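Local coordinates for ferric-siderophore receptor protein (Streptomyces coelicolor, PDB 2X4L) that probably captures ferric siderophores outside the cell membrane and delivers them to a transporter for import, at residues R190-A195 against N313-I318; K184-L189 against L222-A227. All blocks are in the same frame, centred on the assembly; numbering follows the deposited sequence.

Contact 1: residues R190-A195 against N313-I318; sequences RAAAKA and NLAEAI
Ile-318 packs against the backbone and methyl group of Ala-192 where helix 173-195 runs beside helix 304-320. The two six-residue axes come within 8.9 Å and cross at 24°, so the chains run nearly the same way. The closest pair of CA atoms, those of Ala-192 and Ala-315, lies 5.7 Å apart. Such an approach is possible because small residues face each other here: the CB atoms of Ala-192 and Ala-315 are separated by 4.3 Å, and Ala-192 CB also rests 3.9 Å from Ala-315 O.

Followed outward, Ile-318 starts with CB, which stands 4.4 Å from Ala-192 CB. From there the two branches part. CG2, anti to the backbone N, reaches the opposite helix, settling 3.6 Å from Ala-192 O and 4.2 Å from Ala-192 CB. CG1 instead lies beside the backbone N, and with chi2 at 172° the chain extends to CD1, which turns along the interface to the side chain of Leu-189, about one turn before Ala-192 on helix 173-195. Val-230 adds a further apolar neighbour to Ile-318.

No hydrogen bond crosses between the segments; the contact is buried packing of methyl groups against each other and against backbone carbonyls. Here helix 304-320, which covers strands 262-266 and 293-296, packs along helix 173-195, consistent with the long helix that links the two lobes in this family.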
ATOM      1  N   ARG A 190       7.425   1.355 -18.163  1.00 11.57           N
ATOM      2  CA  ARG A 190       6.759   1.398 -19.481  1.00 11.78           C
ATOM      3  C   ARG A 190       7.618   0.804 -20.552  1.00  9.93           C
ATOM      4  O   ARG A 190       7.113   0.023 -21.407  1.00 11.30           O
ATOM      5  CB  ARG A 190       6.355   2.828 -19.880  1.00 13.07           C
ATOM      6  CG  ARG A 190       5.562   2.908 -21.156  1.00 17.11           C
ATOM      7  CD  ARG A 190       5.229   4.350 -21.570  1.00 17.71           C
ATOM      8  NE  ARG A 190       4.391   5.040 -20.595  1.00 25.21           N
ATOM      9  CZ  ARG A 190       4.767   6.018 -19.747  1.00 30.86           C
ATOM     10  NH1 ARG A 190       6.032   6.465 -19.667  1.00 35.44           N
ATOM     11  NH2 ARG A 190       3.858   6.609 -18.958  1.00 30.43           N
ATOM     12  N   ALA A 191       8.911   1.157 -20.512  1.00 10.35           N
ATOM     13  CA  ALA A 191       9.868   0.614 -21.527  1.00  9.92           C
ATOM     14  C   ALA A 191      10.032  -0.899 -21.358  1.00 11.24           C
ATOM     15  O   ALA A 191      10.062  -1.611 -22.346  1.00 11.80           O
ATOM     16  CB  ALA A 191      11.256   1.321 -21.380  1.00 11.50           C
ATOM     17  N   ALA A 192      10.131  -1.342 -20.096  1.00 11.55           N
ATOM     18  CA  ALA A 192      10.356  -2.770 -19.854  1.00 10.80           C
ATOM     19  C   ALA A 192       9.137  -3.555 -20.430  1.00 12.01           C
ATOM     20  O   ALA A 192       9.271  -4.623 -20.988  1.00 12.56           O
ATOM     21  CB  ALA A 192      10.533  -3.020 -18.386  1.00 11.83           C
ATOM     22  N   ALA A 193       7.921  -3.041 -20.179  1.00 12.47           N
ATOM     23  CA  ALA A 193       6.709  -3.731 -20.577  1.00 13.80           C
ATOM     24  C   ALA A 193       6.572  -3.706 -22.085  1.00 13.83           C
ATOM     25  O   ALA A 193       6.106  -4.719 -22.667  1.00 16.84           O
ATOM     26  CB  ALA A 193       5.524  -3.108 -19.854  1.00 13.29           C
ATOM     27  N   LYS A 194       7.046  -2.632 -22.735  1.00 13.88           N
ATOM     28  CA  LYS A 194       7.101  -2.619 -24.192  1.00 14.97           C
ATOM     29  C   LYS A 194       8.102  -3.630 -24.777  1.00 14.87           C
ATOM     30  O   LYS A 194       7.829  -4.276 -25.859  1.00 17.26           O
ATOM     31  CB  LYS A 194       7.436  -1.184 -24.684  1.00 16.81           C
ATOM     32  CG  LYS A 194       7.313  -1.079 -26.179  1.00 17.34           C
ATOM     33  CD  LYS A 194       7.705   0.260 -26.676  1.00 26.26           C
ATOM     34  CE  LYS A 194       7.322   1.382 -25.760  1.00 34.32           C
ATOM     35  NZ  LYS A 194       8.533   2.247 -25.906  1.00 29.61           N
ATOM     36  N   ALA A 195       9.258  -3.742 -24.108  1.00 15.03           N
ATOM     37  CA  ALA A 195      10.277  -4.726 -24.564  1.00 15.74           C
ATOM     38  C   ALA A 195       9.907  -6.173 -24.368  1.00 16.69           C
ATOM     39  O   ALA A 195      10.472  -7.038 -25.049  1.00 18.83           O
ATOM     40  CB  ALA A 195      11.629  -4.441 -23.921  1.00 16.82           C
ATOM     41  N   ASN A 313      11.311  -2.179  -8.996  1.00 11.01           N
ATOM     42  CA  ASN A 313      11.466  -3.628  -8.738  1.00 10.98           C
ATOM     43  C   ASN A 313      10.733  -4.431  -9.812  1.00  9.19           C
ATOM     44  O   ASN A 313      11.213  -5.481 -10.284  1.00  9.85           O
ATOM     45  CB  ASN A 313      10.879  -4.026  -7.380  1.00 11.08           C
ATOM     46  CG  ASN A 313      11.704  -3.546  -6.250  1.00 13.97           C
ATOM     47  OD1 ASN A 313      12.875  -3.126  -6.404  1.00 15.76           O
ATOM     48  ND2 ASN A 313      11.043  -3.561  -5.078  1.00 17.09           N
ATOM     49  N   LEU A 314       9.553  -3.977 -10.181  1.00  9.72           N
ATOM     50  CA  LEU A 314       8.768  -4.678 -11.201  1.00 10.90           C
ATOM     51  C   LEU A 314       9.408  -4.537 -12.599  1.00  9.29           C
ATOM     52  O   LEU A 314       9.481  -5.515 -13.346  1.00 10.57           O
ATOM     53  CB  LEU A 314       7.290  -4.168 -11.179  1.00 11.28           C
ATOM     54  CG  LEU A 314       6.411  -4.865 -12.235  1.00  9.79           C
ATOM     55  CD1 LEU A 314       6.360  -6.408 -12.068  1.00 10.34           C
ATOM     56  CD2 LEU A 314       5.009  -4.382 -12.045  1.00 10.82           C
ATOM     57  N   ALA A 315       9.873  -3.299 -12.914  1.00  9.99           N
ATOM     58  CA  ALA A 315      10.653  -3.192 -14.136  1.00 10.88           C
ATOM     59  C   ALA A 315      11.860  -4.157 -14.218  1.00  9.96           C
ATOM     60  O   ALA A 315      12.057  -4.821 -15.232  1.00 11.98           O
ATOM     61  CB  ALA A 315      11.146  -1.754 -14.357  1.00 12.61           C
ATOM     62  N   GLU A 316      12.640  -4.209 -13.142  1.00 10.19           N
ATOM     63  CA  GLU A 316      13.801  -5.088 -13.095  1.00 12.32           C
ATOM     64  C   GLU A 316      13.388  -6.552 -13.326  1.00 10.94           C
ATOM     65  O   GLU A 316      14.059  -7.278 -14.062  1.00 13.02           O
ATOM     66  CB  GLU A 316      14.504  -4.922 -11.740  1.00 11.46           C
ATOM     67  CG  GLU A 316      15.721  -5.839 -11.592  1.00 13.58           C
ATOM     68  CD  GLU A 316      16.350  -5.665 -10.249  1.00 20.19           C
ATOM     69  OE1 GLU A 316      15.707  -5.715  -9.186  1.00 18.35           O
ATOM     70  OE2 GLU A 316      17.550  -5.410 -10.245  1.00 23.57           O
ATOM     71  N   ALA A 317      12.309  -6.993 -12.687  1.00 11.15           N
ATOM     72  CA  ALA A 317      11.906  -8.343 -12.800  1.00 11.49           C
ATOM     73  C   ALA A 317      11.505  -8.643 -14.258  1.00 10.81           C
ATOM     74  O   ALA A 317      11.923  -9.635 -14.842  1.00 12.58           O
ATOM     75  CB  ALA A 317      10.706  -8.631 -11.833  1.00 11.60           C
ATOM     76  N   ILE A 318      10.772  -7.693 -14.868  1.00 10.13           N
ATOM     77  CA  ILE A 318      10.341  -7.919 -16.259  1.00 11.20           C
ATOM     78  C   ILE A 318      11.511  -7.879 -17.226  1.00 12.03           C
ATOM     79  O   ILE A 318      11.603  -8.699 -18.139  1.00 14.07           O
ATOM     80  CB  ILE A 318       9.250  -6.864 -16.630  1.00 10.38           C
ATOM     81  CG1 ILE A 318       7.945  -7.213 -15.831  1.00  9.55           C
ATOM     82  CG2 ILE A 318       8.898  -6.915 -18.174  1.00 13.96           C
ATOM     83  CD1 ILE A 318       6.895  -6.072 -16.001  1.00 12.70           C
TER

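Contact 2: residues K184-L189 against L222-A227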
ATOM      1  N   LYS A 184      10.975   8.762 -13.597  1.00 12.32           N
ATOM      2  CA  LYS A 184      11.985   7.982 -14.304  1.00 13.92           C
ATOM      3  C   LYS A 184      11.660   6.472 -14.191  1.00 13.04           C
ATOM      4  O   LYS A 184      11.781   5.726 -15.208  1.00 12.95           O
ATOM      5  CB  LYS A 184      13.400   8.359 -13.810  1.00 14.57           C
ATOM      6  CG  LYS A 184      14.430   7.537 -14.514  1.00 16.53           C
ATOM      7  CD  LYS A 184      15.816   8.022 -14.074  1.00 18.05           C
ATOM      8  CE  LYS A 184      16.958   7.288 -14.784  1.00 22.17           C
ATOM      9  NZ  LYS A 184      18.296   8.001 -14.433  1.00 24.17           N
ATOM     10  N   ALA A 185      11.281   6.024 -13.008  1.00 12.42           N
ATOM     11  CA  ALA A 185      10.993   4.611 -12.813  1.00 11.67           C
ATOM     12  C   ALA A 185       9.720   4.254 -13.527  1.00 11.88           C
ATOM     13  O   ALA A 185       9.605   3.104 -13.991  1.00 11.59           O
ATOM     14  CB  ALA A 185      10.839   4.312 -11.308  1.00 13.11           C
ATOM     15  N   ALA A 186       8.734   5.148 -13.609  1.00 11.51           N
ATOM     16  CA  ALA A 186       7.535   4.827 -14.375  1.00 11.44           C
ATOM     17  C   ALA A 186       7.883   4.685 -15.870  1.00 11.73           C
ATOM     18  O   ALA A 186       7.361   3.813 -16.582  1.00 12.29           O
ATOM     19  CB  ALA A 186       6.429   5.949 -14.210  1.00 11.30           C
ATOM     20  N   ALA A 187       8.722   5.611 -16.410  1.00 12.09           N
ATOM     21  CA  ALA A 187       9.135   5.415 -17.815  1.00 12.11           C
ATOM     22  C   ALA A 187       9.933   4.116 -17.975  1.00 12.38           C
ATOM     23  O   ALA A 187       9.818   3.473 -19.034  1.00 12.10           O
ATOM     24  CB  ALA A 187       9.963   6.605 -18.256  1.00 12.78           C
ATOM     25  N   ARG A 188      10.737   3.754 -16.970  1.00 10.14           N
ATOM     26  CA  ARG A 188      11.496   2.520 -17.056  1.00 10.63           C
ATOM     27  C   ARG A 188      10.523   1.333 -17.113  1.00  8.85           C
ATOM     28  O   ARG A 188      10.708   0.437 -17.973  1.00 10.49           O
ATOM     29  CB  ARG A 188      12.357   2.387 -15.798  1.00 12.14           C
ATOM     30  CG  ARG A 188      13.152   1.041 -15.751  1.00 10.14           C
ATOM     31  CD  ARG A 188      13.827   0.839 -14.352  1.00  9.23           C
ATOM     32  NE  ARG A 188      14.468  -0.468 -14.389  1.00 11.69           N
ATOM     33  CZ  ARG A 188      15.154  -0.912 -13.340  1.00 10.16           C
ATOM     34  NH1 ARG A 188      15.249  -0.127 -12.254  1.00 14.05           N
ATOM     35  NH2 ARG A 188      15.813  -2.089 -13.381  1.00 13.40           N
ATOM     36  N   LEU A 189       9.453   1.303 -16.314  1.00 10.81           N
ATOM     37  CA  LEU A 189       8.509   0.151 -16.362  1.00 10.65           C
ATOM     38  C   LEU A 189       7.758   0.172 -17.662  1.00 10.56           C
ATOM     39  O   LEU A 189       7.564  -0.879 -18.253  1.00 11.15           O
ATOM     40  CB  LEU A 189       7.551   0.271 -15.164  1.00  9.88           C
ATOM     41  CG  LEU A 189       6.507  -0.842 -15.116  1.00  8.02           C
ATOM     42  CD1 LEU A 189       7.189  -2.308 -15.064  1.00 10.64           C
ATOM     43  CD2 LEU A 189       5.656  -0.607 -13.877  1.00 12.31           C
ATOM     44  N   LEU A 222      -1.630  -1.912  -9.014  1.00 10.29           N
ATOM     45  CA  LEU A 222      -1.841  -2.740 -10.201  1.00  9.06           C
ATOM     46  C   LEU A 222      -2.481  -1.976 -11.321  1.00 10.07           C
ATOM     47  O   LEU A 222      -2.149  -2.199 -12.460  1.00  9.58           O
ATOM     48  CB  LEU A 222      -2.605  -4.027  -9.869  1.00 10.43           C
ATOM     49  CG  LEU A 222      -2.025  -4.842  -8.743  1.00  9.08           C
ATOM     50  CD1 LEU A 222      -2.903  -6.122  -8.566  1.00 10.55           C
ATOM     51  CD2 LEU A 222      -0.554  -5.210  -9.027  1.00 12.46           C
ATOM     52  N   GLU A 223      -3.445  -1.065 -11.019  1.00 10.15           N
ATOM     53  CA  GLU A 223      -4.099  -0.312 -12.101  1.00 10.60           C
ATOM     54  C   GLU A 223      -3.054   0.551 -12.771  1.00 10.50           C
ATOM     55  O   GLU A 223      -3.072   0.701 -14.038  1.00 11.45           O
ATOM     56  CB  GLU A 223      -5.244   0.584 -11.543  1.00 10.22           C
ATOM     57  CG  GLU A 223      -6.501  -0.213 -11.282  1.00 13.16           C
ATOM     58  CD  GLU A 223      -7.695   0.698 -11.199  1.00 15.92           C
ATOM     59  OE1 GLU A 223      -7.610   1.896 -11.711  1.00 16.09           O
ATOM     60  OE2 GLU A 223      -8.759   0.244 -10.646  1.00 16.34           O
ATOM     61  N   TYR A 224      -2.107   1.107 -12.002  1.00 10.11           N
ATOM     62  CA  TYR A 224      -1.103   1.967 -12.616  1.00 10.68           C
ATOM     63  C   TYR A 224      -0.110   1.102 -13.459  1.00 10.56           C
ATOM     64  O   TYR A 224       0.184   1.455 -14.611  1.00 10.25           O
ATOM     65  CB  TYR A 224      -0.337   2.757 -11.529  1.00 10.76           C
ATOM     66  CG  TYR A 224       0.650   3.738 -12.067  1.00 12.03           C
ATOM     67  CD1 TYR A 224       0.318   4.624 -13.033  1.00 11.53           C
ATOM     68  CD2 TYR A 224       1.965   3.834 -11.489  1.00 14.57           C
ATOM     69  CE1 TYR A 224       1.201   5.609 -13.463  1.00 17.50           C
ATOM     70  CE2 TYR A 224       2.859   4.751 -12.012  1.00 14.58           C
ATOM     71  CZ  TYR A 224       2.466   5.679 -12.906  1.00 15.41           C
ATOM     72  OH  TYR A 224       3.329   6.725 -13.448  1.00 22.47           O
ATOM     73  N   PHE A 225       0.351   0.010 -12.884  1.00 10.09           N
ATOM     74  CA  PHE A 225       1.291  -0.883 -13.614  1.00 10.84           C
ATOM     75  C   PHE A 225       0.632  -1.354 -14.939  1.00 10.88           C
ATOM     76  O   PHE A 225       1.279  -1.385 -16.016  1.00 10.96           O
ATOM     77  CB  PHE A 225       1.674  -2.134 -12.778  1.00 10.56           C
ATOM     78  CG  PHE A 225       2.329  -1.829 -11.477  1.00 10.37           C
ATOM     79  CD1 PHE A 225       3.020  -0.660 -11.249  1.00 12.15           C
ATOM     80  CD2 PHE A 225       2.205  -2.794 -10.469  1.00 10.64           C
ATOM     81  CE1 PHE A 225       3.620  -0.392  -9.973  1.00 11.94           C
ATOM     82  CE2 PHE A 225       2.760  -2.595  -9.221  1.00  9.99           C
ATOM     83  CZ  PHE A 225       3.486  -1.438  -8.977  1.00 12.03           C
ATOM     84  N   LYS A 226      -0.644  -1.714 -14.875  1.00  9.59           N
ATOM     85  CA  LYS A 226      -1.399  -2.091 -16.097  1.00 11.86           C
ATOM     86  C   LYS A 226      -1.454  -0.965 -17.129  1.00 12.40           C
ATOM     87  O   LYS A 226      -1.242  -1.188 -18.315  1.00 12.56           O
ATOM     88  CB  LYS A 226      -2.820  -2.562 -15.742  1.00 13.64           C
ATOM     89  CG  LYS A 226      -3.604  -3.019 -16.999  1.00 18.02           C
ATOM     90  CD  LYS A 226      -4.949  -3.679 -16.724  1.00 25.04           C
ATOM     91  CE  LYS A 226      -5.483  -4.666 -17.914  1.00 26.57           C
ATOM     92  NZ  LYS A 226      -4.996  -6.129 -18.026  1.00 23.46           N
ATOM     93  N   ALA A 227      -1.700   0.248 -16.654  1.00 10.65           N
ATOM     94  CA  ALA A 227      -1.760   1.431 -17.543  1.00 10.90           C
ATOM     95  C   ALA A 227      -0.420   1.647 -18.216  1.00 13.73           C
ATOM     96  O   ALA A 227      -0.391   2.146 -19.373  1.00 16.19           O
ATOM     97  CB  ALA A 227      -2.185   2.646 -16.698  1.00 11.07           C
TER
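Leu-189 and Phe-225 mark where the backbones of 184-189 and 222-227 come nearest, their CA atoms 7.8 Å apart. Both segments are helical, and the internal bonds from Leu-189 N to Ala-185 O and from Ala-227 N to Glu-223 O show regular turns on each side. At this spacing, side chains rather than main chains must bridge the gap, and two pairs do so.

In the first, Leu-189 CD2 lies 3.7 Å from Phe-225 CD1, and the two side chains cross at about a right angle. With chi1 of the leucine at 179°, CG leaves anti to the backbone N, and chi2 then extends CD2 to the ring. Its approach is concentrated at one ring position, since CG of Phe-225 is already 4.3 Å from the same methyl carbon.

In the second, Ala-186 CB meets the far end of Tyr-224, 3.3 Å from OH and 4.2 Å from CZ. An anti chi1 of -176° extends the tyrosine from its helix, letting the phenol end arrive at the methyl group. This is van der Waals contact, with no hydrogen bond between the segments.

Around the pair, Phe-225 also packs on Phe-232 of strand 231-232, while Tyr-224 touches Gln-151 in a loop. On another side of helix 173-195, Ala-185 packs on helix 304-320, and Arg-188 forms salt bridges with Asp-312 and Glu-319.

Both contacts use helix 173-195, at successive segments, and their centres lie 8 Å apart. All touching residues are buried in each, although contact 1 is centred farther from the centre of the chain, about 20 Å against 15 Å for contact 2. Their chemistry differs with spacing: contact 1 joins close-set helices through alanines and one isoleucine, whereas contact 2 spans a wider gap with two aromatic rings. The contacts meet directly: Leu-189 CD1 reaches Ala-315 N at 3.6 Å, and Leu-314 CD2 touches Phe-225 CD2 at the same distance. Helices 220-227 and 304-320 thus pack against each other as well as against the long helix, forming one apolar cluster bordered by charged Arg-188.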